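Local coordinates for chlamydomonas reinhardtii THB1 (PDB 6CII), which binds heme as a group I truncated (2-on-2) hemoglobin and probably binds oxygen at its iron, which carries cyanide in this model, at residues V24-F27 with Y28-V32; M57-F61 with G62-A66; S75-R78 with L79-Q83; E109-A112 with E113-I117. All blocks are in the same frame, centred on the assembly; numbering follows the deposited sequence. Where two conformers were deposited one is given.

Interaction 1: V24-F27 with Y28-V32. With CYN (cyanide ion), chain C.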
# COMPACT_ATOMS: atom_id res chain seq x y z
N VAL A 24 -3.36 -6.94 0.80
CA VAL A 24 -1.90 -6.84 0.79
C VAL A 24 -1.28 -8.14 0.27
O VAL A 24 -0.28 -8.11 -0.46
CB VAL A 24 -1.38 -6.48 2.20
CG1 VAL A 24 0.14 -6.64 2.25
CG2 VAL A 24 -1.74 -5.03 2.51
N ASP A 25 -1.85 -9.29 0.62
CA ASP A 25 -1.30 -10.55 0.13
C ASP A 25 -1.37 -10.62 -1.40
O ASP A 25 -0.38 -10.97 -2.06
CB ASP A 25 -2.04 -11.70 0.80
CG ASP A 25 -1.33 -13.02 0.66
OD1 ASP A 25 -0.09 -13.05 0.70
OD2 ASP A 25 -2.03 -14.04 0.53
N VAL A 26 -2.53 -10.28 -1.97
CA VAL A 26 -2.71 -10.34 -3.43
C VAL A 26 -1.82 -9.31 -4.11
O VAL A 26 -1.17 -9.58 -5.12
CB VAL A 26 -4.19 -10.10 -3.80
CG1 VAL A 26 -4.32 -9.93 -5.35
CG2 VAL A 26 -5.07 -11.24 -3.31
N PHE A 27 -1.83 -8.09 -3.57
CA PHE A 27 -1.00 -6.99 -4.03
C PHE A 27 0.46 -7.41 -4.20
O PHE A 27 1.05 -7.22 -5.27
CB PHE A 27 -1.21 -5.87 -3.00
CG PHE A 27 -0.30 -4.69 -3.10
CD1 PHE A 27 -0.49 -3.71 -4.06
CD2 PHE A 27 0.62 -4.48 -2.09
CE1 PHE A 27 0.27 -2.57 -4.07
CE2 PHE A 27 1.42 -3.34 -2.09
CZ PHE A 27 1.24 -2.36 -3.08
N TYR A 28 1.03 -8.09 -3.19
CA TYR A 28 2.42 -8.48 -3.33
C TYR A 28 2.61 -9.71 -4.22
O TYR A 28 3.70 -9.89 -4.75
CB TYR A 28 3.06 -8.72 -1.95
CG TYR A 28 3.47 -7.38 -1.35
CD1 TYR A 28 4.34 -6.52 -2.03
CD2 TYR A 28 2.98 -6.97 -0.14
CE1 TYR A 28 4.69 -5.29 -1.51
CE2 TYR A 28 3.34 -5.75 0.40
CZ TYR A 28 4.19 -4.93 -0.29
OH TYR A 28 4.48 -3.73 0.26
N GLU A 29 1.60 -10.59 -4.36
CA GLU A 29 1.74 -11.64 -5.37
C GLU A 29 1.81 -11.05 -6.77
O GLU A 29 2.60 -11.53 -7.61
CB GLU A 29 0.61 -12.68 -5.26
CG GLU A 29 0.69 -13.51 -3.95
CD GLU A 29 1.98 -14.35 -3.76
OE1 GLU A 29 2.80 -14.45 -4.68
OE2 GLU A 29 2.19 -14.89 -2.66
N ARG A 30 1.01 -10.01 -7.05
CA ARG A 30 1.10 -9.33 -8.34
C ARG A 30 2.42 -8.59 -8.49
O ARG A 30 3.01 -8.56 -9.57
CB ARG A 30 -0.05 -8.32 -8.50
CG ARG A 30 -1.43 -8.92 -8.43
CD ARG A 30 -2.50 -7.82 -8.41
NE ARG A 30 -2.44 -6.96 -9.60
CZ ARG A 30 -3.32 -6.94 -10.59
NH1 ARG A 30 -4.38 -7.74 -10.57
NH2 ARG A 30 -3.15 -6.10 -11.61
N ILE A 31 2.90 -7.96 -7.41
CA ILE A 31 4.10 -7.15 -7.57
C ILE A 31 5.31 -8.03 -7.86
O ILE A 31 6.15 -7.71 -8.72
CB ILE A 31 4.31 -6.27 -6.32
CG1 ILE A 31 3.35 -5.08 -6.42
CG2 ILE A 31 5.75 -5.83 -6.21
CD1 ILE A 31 3.20 -4.23 -5.14
N VAL A 32 5.41 -9.19 -7.20
CA VAL A 32 6.59 -10.00 -7.43
C VAL A 32 6.53 -10.71 -8.77
O VAL A 32 7.55 -11.21 -9.23
CB VAL A 32 6.84 -11.01 -6.29
CG1 VAL A 32 6.97 -10.29 -4.97
CG2 VAL A 32 5.76 -12.06 -6.25
C CYN C . 6.08 -0.69 -1.01
N CYN C . 5.56 -1.71 -1.01
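The edge of the Phe27 ring, at CD2 and CE2, stands over one face of the Tyr28 ring, while one face of Phe27 is covered by CD1 of Ile31. Near the plane of Tyr28, at its edge, lies the cyanide nitrogen. All of this sits on helix 16-33, the B helix of the 2-on-2 globin fold. The two rings make a T-shaped pair, centroids 4.8 Å apart and planes at 62°, side by side and pointing the same way. Ile31 CD1 forms a CH-pi contact, 3.5 Å from the Phe27 centroid. With CG anti to its own N (chi1 170°), beside the carbonyl carbon, the Phe27 ring stands out from the helix to meet this methyl. Val24 CG1 packs alongside Tyr28, 3.7 Å from CD2. Beneath the side chains, the helical bond from Ile31 N to Phe27 O measures 2.9 Å. A phenylalanine in place of Tyr28 would keep the ring, but would probably leave the cyanide nitrogen and the amides of Gln49 and Gln53, all hydrogen-bonded to this hydroxyl, without their shared partner. Val93 of helix 87-103 also touches Phe27. The Tyr28 OH donates its proton to the cyanide N over 2.6 Å.

Interaction 2: M57-F61 with G62-A66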
# COMPACT_ATOMS: atom_id res chain seq x y z
N MET A 57 -1.31 0.50 5.83
CA MET A 57 -2.63 0.68 5.24
C MET A 57 -3.70 0.76 6.31
O MET A 57 -4.64 1.56 6.20
CB MET A 57 -2.93 -0.48 4.28
CG MET A 57 -1.99 -0.53 3.11
SD MET A 57 -2.38 0.78 1.96
CE MET A 57 -1.17 0.50 0.66
N THR A 58 -3.58 -0.06 7.35
CA THR A 58 -4.53 -0.01 8.45
C THR A 58 -4.58 1.39 9.06
O THR A 58 -5.67 1.94 9.31
CB THR A 58 -4.12 -1.04 9.49
OG1 THR A 58 -4.21 -2.36 8.93
CG2 THR A 58 -5.02 -0.96 10.71
N TYR A 59 -3.41 1.98 9.28
CA TYR A 59 -3.32 3.34 9.82
C TYR A 59 -3.96 4.37 8.89
O TYR A 59 -4.81 5.15 9.32
CB TYR A 59 -1.85 3.69 10.08
CG TYR A 59 -1.64 5.15 10.39
CD1 TYR A 59 -2.15 5.70 11.55
CD2 TYR A 59 -0.99 5.98 9.49
CE1 TYR A 59 -1.99 7.04 11.85
CE2 TYR A 59 -0.81 7.34 9.78
CZ TYR A 59 -1.32 7.85 10.95
OH TYR A 59 -1.16 9.19 11.24
N VAL A 60 -3.56 4.40 7.61
CA VAL A 60 -4.07 5.49 6.77
C VAL A 60 -5.53 5.30 6.40
O VAL A 60 -6.20 6.27 6.04
CB VAL A 60 -3.25 5.72 5.49
CG1 VAL A 60 -1.82 6.13 5.88
CG2 VAL A 60 -3.28 4.48 4.57
N PHE A 61 -6.06 4.07 6.47
CA PHE A 61 -7.49 3.86 6.28
C PHE A 61 -8.28 4.09 7.57
O PHE A 61 -9.48 3.85 7.58
CB PHE A 61 -7.78 2.45 5.72
CG PHE A 61 -7.16 2.20 4.33
CD1 PHE A 61 -6.76 3.24 3.51
CD2 PHE A 61 -7.01 0.90 3.85
CE1 PHE A 61 -6.20 2.99 2.26
CE2 PHE A 61 -6.45 0.65 2.59
CZ PHE A 61 -6.04 1.71 1.82
N GLY A 62 -7.62 4.55 8.64
CA GLY A 62 -8.32 4.91 9.87
C GLY A 62 -8.55 3.79 10.85
O GLY A 62 -9.40 3.94 11.74
N GLY A 63 -7.85 2.67 10.72
CA GLY A 63 -8.05 1.50 11.56
C GLY A 63 -7.14 1.39 12.75
O GLY A 63 -7.29 0.44 13.53
N SER A 64 -6.20 2.30 12.91
CA SER A 64 -5.38 2.27 14.10
C SER A 64 -5.07 3.71 14.49
O SER A 64 -5.24 4.64 13.69
CB SER A 64 -4.10 1.46 13.88
OG SER A 64 -3.31 2.06 12.86
N GLY A 65 -4.64 3.88 15.73
CA GLY A 65 -4.52 5.20 16.30
C GLY A 65 -3.36 6.02 15.77
O GLY A 65 -3.54 7.17 15.37
N ALA A 66 -2.16 5.44 15.75
CA ALA A 66 -0.98 6.21 15.41
C ALA A 66 0.08 5.27 14.84
O ALA A 66 0.45 4.29 15.48
CB ALA A 66 -0.44 6.96 16.63
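Tyr59 reaches from the last turn of helix 46-60 across to the segment 62-66 that follows it. Its CB lies 3.5 Å from Ser64 OG. CG is anti to the backbone N (chi1 169°), which turns the ring toward the chain as it leaves the helix. Further out, CD1 comes within 3.9 Å of Ser64 O, and CE1 meets two neighbours: Gly65 O at the ring edge, near its plane, and Ala66 CA, 3.8 Å from CE1 and approaching obliquely. An alanine here would strip away the ring and is likely to leave Gly65 O and Ala66 CA without the group they lie beside. Next to it, Thr58 sets CG2 against the Gly63 carbonyl carbon at 3.8 Å, while its OG1 turns back to a hydrogen bond with Val54 O. Phe61 points elsewhere, into helices 10-13 and 108-126. Two backbone bonds close the helix: Gly63 N to Thr58 O at 2.7 Å, and Gly62 N to Tyr59 O at 3.0 Å, the second donor standing well above the carbonyl plane. Gly62 has a positive phi of 87°, and a CB there would jam against Phe61 O; a CB on Gly63 would be tight against Thr58 CG2. This pair of bonds around a glycine C-prime residue is the Schellman motif, here ending the E helix of the globin.

Interaction 3: S75-R78 with L79-Q83. With HEM (protoporphyrin IX containing Fe), chain B.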
# COMPACT_ATOMS: atom_id res chain seq x y z
N SER A 75 11.87 5.75 4.49
CA SER A 75 11.90 4.35 4.09
C SER A 75 12.19 4.16 2.61
O SER A 75 12.68 3.10 2.21
CB SER A 75 10.56 3.68 4.43
OG SER A 75 10.30 3.75 5.82
N HIS A 76 11.83 5.13 1.76
CA HIS A 76 12.04 4.98 0.32
C HIS A 76 13.16 5.87 -0.22
O HIS A 76 13.48 5.78 -1.41
CB HIS A 76 10.74 5.27 -0.46
CG HIS A 76 9.62 4.33 -0.15
ND1 HIS A 76 8.78 4.49 0.94
CD2 HIS A 76 9.19 3.22 -0.79
CE1 HIS A 76 7.89 3.51 0.95
NE2 HIS A 76 8.12 2.73 -0.08
N ARG A 77 13.74 6.73 0.62
CA ARG A 77 14.76 7.66 0.12
C ARG A 77 15.90 6.92 -0.56
O ARG A 77 16.35 7.31 -1.64
CB ARG A 77 15.28 8.53 1.26
CG ARG A 77 16.24 9.66 0.77
CD ARG A 77 16.62 10.63 1.88
NE ARG A 77 17.22 9.93 3.01
CZ ARG A 77 16.70 9.87 4.23
NH1 ARG A 77 15.57 10.51 4.52
NH2 ARG A 77 17.33 9.18 5.18
N ARG A 78 16.39 5.83 0.04
CA ARG A 78 17.51 5.13 -0.58
C ARG A 78 17.10 4.52 -1.91
O ARG A 78 17.92 4.43 -2.83
CB ARG A 78 18.06 4.06 0.36
CG ARG A 78 17.02 3.07 0.86
CD ARG A 78 17.54 2.34 2.07
NE ARG A 78 16.72 1.17 2.37
CZ ARG A 78 15.65 1.18 3.15
NH1 ARG A 78 15.27 2.30 3.74
NH2 ARG A 78 14.97 0.06 3.36
N LEU A 79 15.84 4.11 -2.03
CA LEU A 79 15.39 3.50 -3.27
C LEU A 79 15.36 4.51 -4.39
O LEU A 79 15.70 4.20 -5.54
CB LEU A 79 13.99 2.93 -3.06
CG LEU A 79 13.89 1.75 -2.10
CD1 LEU A 79 12.43 1.55 -1.65
CD2 LEU A 79 14.36 0.53 -2.85
N ILE A 80 14.92 5.73 -4.07
CA ILE A 80 14.84 6.80 -5.06
C ILE A 80 16.23 7.30 -5.42
O ILE A 80 16.53 7.53 -6.60
CB ILE A 80 13.95 7.93 -4.50
CG1 ILE A 80 12.52 7.43 -4.30
CG2 ILE A 80 13.93 9.11 -5.44
CD1 ILE A 80 11.78 8.22 -3.27
N ARG A 81 17.11 7.46 -4.42
CA ARG A 81 18.42 8.06 -4.67
C ARG A 81 19.38 7.09 -5.34
O ARG A 81 20.22 7.51 -6.16
CB ARG A 81 19.02 8.57 -3.36
CG ARG A 81 18.26 9.77 -2.79
CD ARG A 81 19.10 10.51 -1.77
NE ARG A 81 18.50 11.75 -1.30
CZ ARG A 81 18.86 12.37 -0.18
NH1 ARG A 81 19.82 11.86 0.58
NH2 ARG A 81 18.27 13.50 0.18
N GLU A 82 19.29 5.79 -5.03
CA GLU A 82 20.28 4.83 -5.51
C GLU A 82 19.73 3.73 -6.41
O GLU A 82 20.53 3.14 -7.15
CB GLU A 82 21.00 4.17 -4.33
CG GLU A 82 21.79 5.16 -3.47
CD GLU A 82 23.09 5.58 -4.14
OE1 GLU A 82 23.73 4.73 -4.79
OE2 GLU A 82 23.47 6.76 -4.03
N GLN A 83 18.43 3.44 -6.38
CA GLN A 83 17.91 2.34 -7.19
C GLN A 83 16.95 2.77 -8.29
O GLN A 83 16.29 1.92 -8.89
CB GLN A 83 17.21 1.32 -6.29
CG GLN A 83 18.19 0.63 -5.41
CD GLN A 83 17.52 -0.09 -4.26
OE1 GLN A 83 17.54 0.39 -3.14
NE2 GLN A 83 16.90 -1.21 -4.55
CHA HEM B . 9.00 -0.32 2.04
CHB HEM B . 4.58 1.76 1.67
CHC HEM B . 5.47 2.66 -3.10
CHD HEM B . 9.42 -0.31 -2.84
C1A HEM B . 7.75 0.20 2.32
C2A HEM B . 7.13 0.17 3.62
C3A HEM B . 5.92 0.73 3.51
C4A HEM B . 5.71 1.13 2.15
CMA HEM B . 4.86 0.94 4.61
CAA HEM B . 7.82 -0.41 4.88
CBA HEM B . 8.68 0.71 5.48
CGA HEM B . 9.22 0.29 6.81
O1A HEM B . 8.51 0.52 7.82
O2A HEM B . 10.33 -0.30 6.85
C1B HEM B . 4.47 2.15 0.35
C2B HEM B . 3.29 2.74 -0.21
C3B HEM B . 3.50 2.99 -1.51
C4B HEM B . 4.84 2.56 -1.85
CMB HEM B . 2.01 3.04 0.59
CAB HEM B . 2.44 3.64 -2.41
CBB HEM B . 2.41 3.46 -3.73
C1C HEM B . 6.60 1.92 -3.40
C2C HEM B . 7.24 1.84 -4.70
C3C HEM B . 8.32 1.04 -4.61
C4C HEM B . 8.41 0.54 -3.26
CMC HEM B . 6.72 2.62 -5.93
CAC HEM B . 9.33 0.61 -5.70
CBC HEM B . 8.86 0.22 -6.88
C1D HEM B . 9.57 -0.57 -1.48
C2D HEM B . 10.59 -1.44 -0.97
C3D HEM B . 10.50 -1.46 0.38
C4D HEM B . 9.42 -0.59 0.77
CMD HEM B . 11.59 -2.21 -1.86
CAD HEM B . 11.41 -2.27 1.32
CBD HEM B . 12.75 -1.56 1.47
CGD HEM B . 13.66 -2.37 2.37
O1D HEM B . 14.82 -2.63 1.98
O2D HEM B . 13.21 -2.74 3.49
NA HEM B . 6.85 0.80 1.46
NB HEM B . 5.40 2.03 -0.69
NC HEM B . 7.37 1.14 -2.52
ND HEM B . 8.86 -0.07 -0.39
FE HEM B . 7.13 0.97 -0.50
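With CG beside its backbone N and anti to the carbonyl carbon (chi1 -63°), His76 sends its imidazole off helix 72-82 toward the heme, and Leu79, one turn on, follows it. Leu79 CD1 lies 3.7 Å from His76 CD2. The same methyl, Leu79 CD1, is 3.6 Å from HEM C1D, and the leucine fills the angle between the imidazole and the pyrrole. The imidazole meets the heme edge-first: NE2 coordinates the iron at 2.1 Å, with CE1 2.9 Å from the pyrrole nitrogen NA. At the far side of the ring, His76 ND1 is hydrogen-bonded to Leu72 O, a second-shell contact which would help to fix the rotation of the imidazole. Arg78 takes a different first torsion, CG lying between backbone N and carbonyl carbon (chi1 54°). From there its extended chain brings the guanidinium edge-on to the propionate, O1D lying near its plane; how closely the two approach is doubtful, since Arg78 was built in two conformers. Away from the heme, Arg77 CD covers one face of the Arg81 guanidinium, 3.5 Å from CZ, the two chains running side by side; this pairing is doubtful too, because Arg81 also has two conformers. Ile80 N closes the turn onto His76 O at 3.0 Å. The proximal helix thus holds the heme by the iron bond and by Leu79 packed on the porphyrin, probably also by Arg78 at the propionate, and with His76 as the axial ligand on this side the opposite coordination position carries the cyanide.

Interaction 4: E109-A112 with E113-I117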
# COMPACT_ATOMS: atom_id res chain seq x y z
N GLU A 109 -17.20 3.20 -4.22
CA GLU A 109 -16.96 4.40 -3.43
C GLU A 109 -15.82 4.19 -2.44
O GLU A 109 -15.00 5.10 -2.22
CB GLU A 109 -18.22 4.82 -2.67
CG GLU A 109 -19.43 5.11 -3.53
CD GLU A 109 -19.98 3.89 -4.25
OE1 GLU A 109 -19.75 2.75 -3.79
OE2 GLU A 109 -20.62 4.08 -5.29
N LEU A 110 -15.75 3.00 -1.82
CA LEU A 110 -14.69 2.74 -0.86
C LEU A 110 -13.36 2.57 -1.57
O LEU A 110 -12.32 3.05 -1.09
CB LEU A 110 -15.01 1.49 -0.04
CG LEU A 110 -16.36 1.51 0.70
CD1 LEU A 110 -16.49 0.32 1.63
CD2 LEU A 110 -16.46 2.77 1.47
N LYS A 111 -13.37 1.90 -2.73
CA LYS A 111 -12.13 1.81 -3.50
C LYS A 111 -11.59 3.20 -3.87
O LYS A 111 -10.40 3.45 -3.77
CB LYS A 111 -12.36 0.95 -4.75
CG LYS A 111 -11.06 0.70 -5.54
CD LYS A 111 -11.29 -0.34 -6.68
CE LYS A 111 -12.29 0.15 -7.71
NZ LYS A 111 -11.64 1.13 -8.59
N ALA A 112 -12.48 4.13 -4.28
CA ALA A 112 -12.03 5.46 -4.65
C ALA A 112 -11.42 6.17 -3.45
O ALA A 112 -10.38 6.84 -3.58
CB ALA A 112 -13.19 6.29 -5.20
N GLU A 113 -12.05 6.03 -2.29
CA GLU A 113 -11.51 6.66 -1.09
C GLU A 113 -10.12 6.10 -0.77
O GLU A 113 -9.17 6.85 -0.51
CB GLU A 113 -12.44 6.44 0.10
CG GLU A 113 -11.95 7.23 1.31
CD GLU A 113 -12.92 7.25 2.47
OE1 GLU A 113 -14.05 6.73 2.33
OE2 GLU A 113 -12.54 7.80 3.53
N ALA A 114 -10.01 4.77 -0.77
CA ALA A 114 -8.74 4.13 -0.47
C ALA A 114 -7.67 4.59 -1.44
O ALA A 114 -6.54 4.91 -1.05
CB ALA A 114 -8.90 2.60 -0.50
N MET A 115 -8.02 4.66 -2.72
CA MET A 115 -6.99 4.98 -3.69
C MET A 115 -6.62 6.46 -3.63
O MET A 115 -5.48 6.82 -3.93
CB MET A 115 -7.44 4.58 -5.09
CG MET A 115 -7.55 3.07 -5.30
SD MET A 115 -6.13 2.08 -4.76
CE MET A 115 -4.80 2.93 -5.65
N ALA A 116 -7.55 7.32 -3.21
CA ALA A 116 -7.17 8.72 -3.01
C ALA A 116 -6.23 8.87 -1.83
O ALA A 116 -5.32 9.71 -1.84
CB ALA A 116 -8.41 9.57 -2.81
N ILE A 117 -6.45 8.08 -0.78
CA ILE A 117 -5.53 8.07 0.36
C ILE A 117 -4.15 7.57 -0.07
O ILE A 117 -3.13 8.16 0.29
CB ILE A 117 -6.11 7.22 1.50
CG1 ILE A 117 -7.34 7.88 2.10
CG2 ILE A 117 -5.05 6.99 2.57
CD1 ILE A 117 -8.12 6.99 3.02
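Early in helix 108-126, the H helix of the 2-on-2 globin, Lys111 and Met115 occupy neighbouring turns on the flank that meets helix 87-103. Their CG atoms are 4.2 Å apart, and Met115 CG also rests 3.3 Å from Lys111 O, beside the carbonyl it follows by one turn. Met115, bent at chi2 and chi3, carries its sulfur and methyl away from Lys111; its side chain also touches Asp98. The aliphatic part of Lys111 starts out straight and then bends, its NZ ending in a salt bridge with the same Asp98. Ala114 puts only a methyl on the helix, with CB 3.5 Å from Leu110 O, and that small side chain lies against Leu10, Phe61 and Leu101. Glu113 leaves CG anti to its own N (chi1 -174°) and stays extended to a carboxylate whose OE1 forms a salt bridge with Arg13. Four backbone bonds run underneath: Glu113 N to Glu109 O at 3.1 Å, then Ala114 N to Leu110 O, the straightest of the four (N-H...O 171°), Met115 N to Lys111 O at 2.9 Å, and Ala116 N to Ala112 O. The side chains make few contacts with one another and mostly reach outward, to helices 10-13 and 87-103. An unbroken i to i+4 ladder of this kind is regular alpha helix, here the H helix packed on the G helix (87-103) in the truncated globin fold.

Interactions 1 and 3 serve the heme from its two sides: the first brings a hydroxyl to the cyanide, the second supplies the axial histidine. Their centres are about 21 Å apart and their nearest atoms about 7 Å, with iron and ligand between. Lys52, seen to bind heme in this protein and here hydrogen-bonded to it, has its side chain about 7 Å from that of Tyr28. Interactions 2 and 4 touch directly: Phe61 CZ is 3.8 Å from Ala114 CB, and Val60 O is 3.6 Å from Ile117 CD1, so the end of one helix packs on another. Interactions 3 and 4 lie on opposite sides of the chain's centre, about 27 Å between centres.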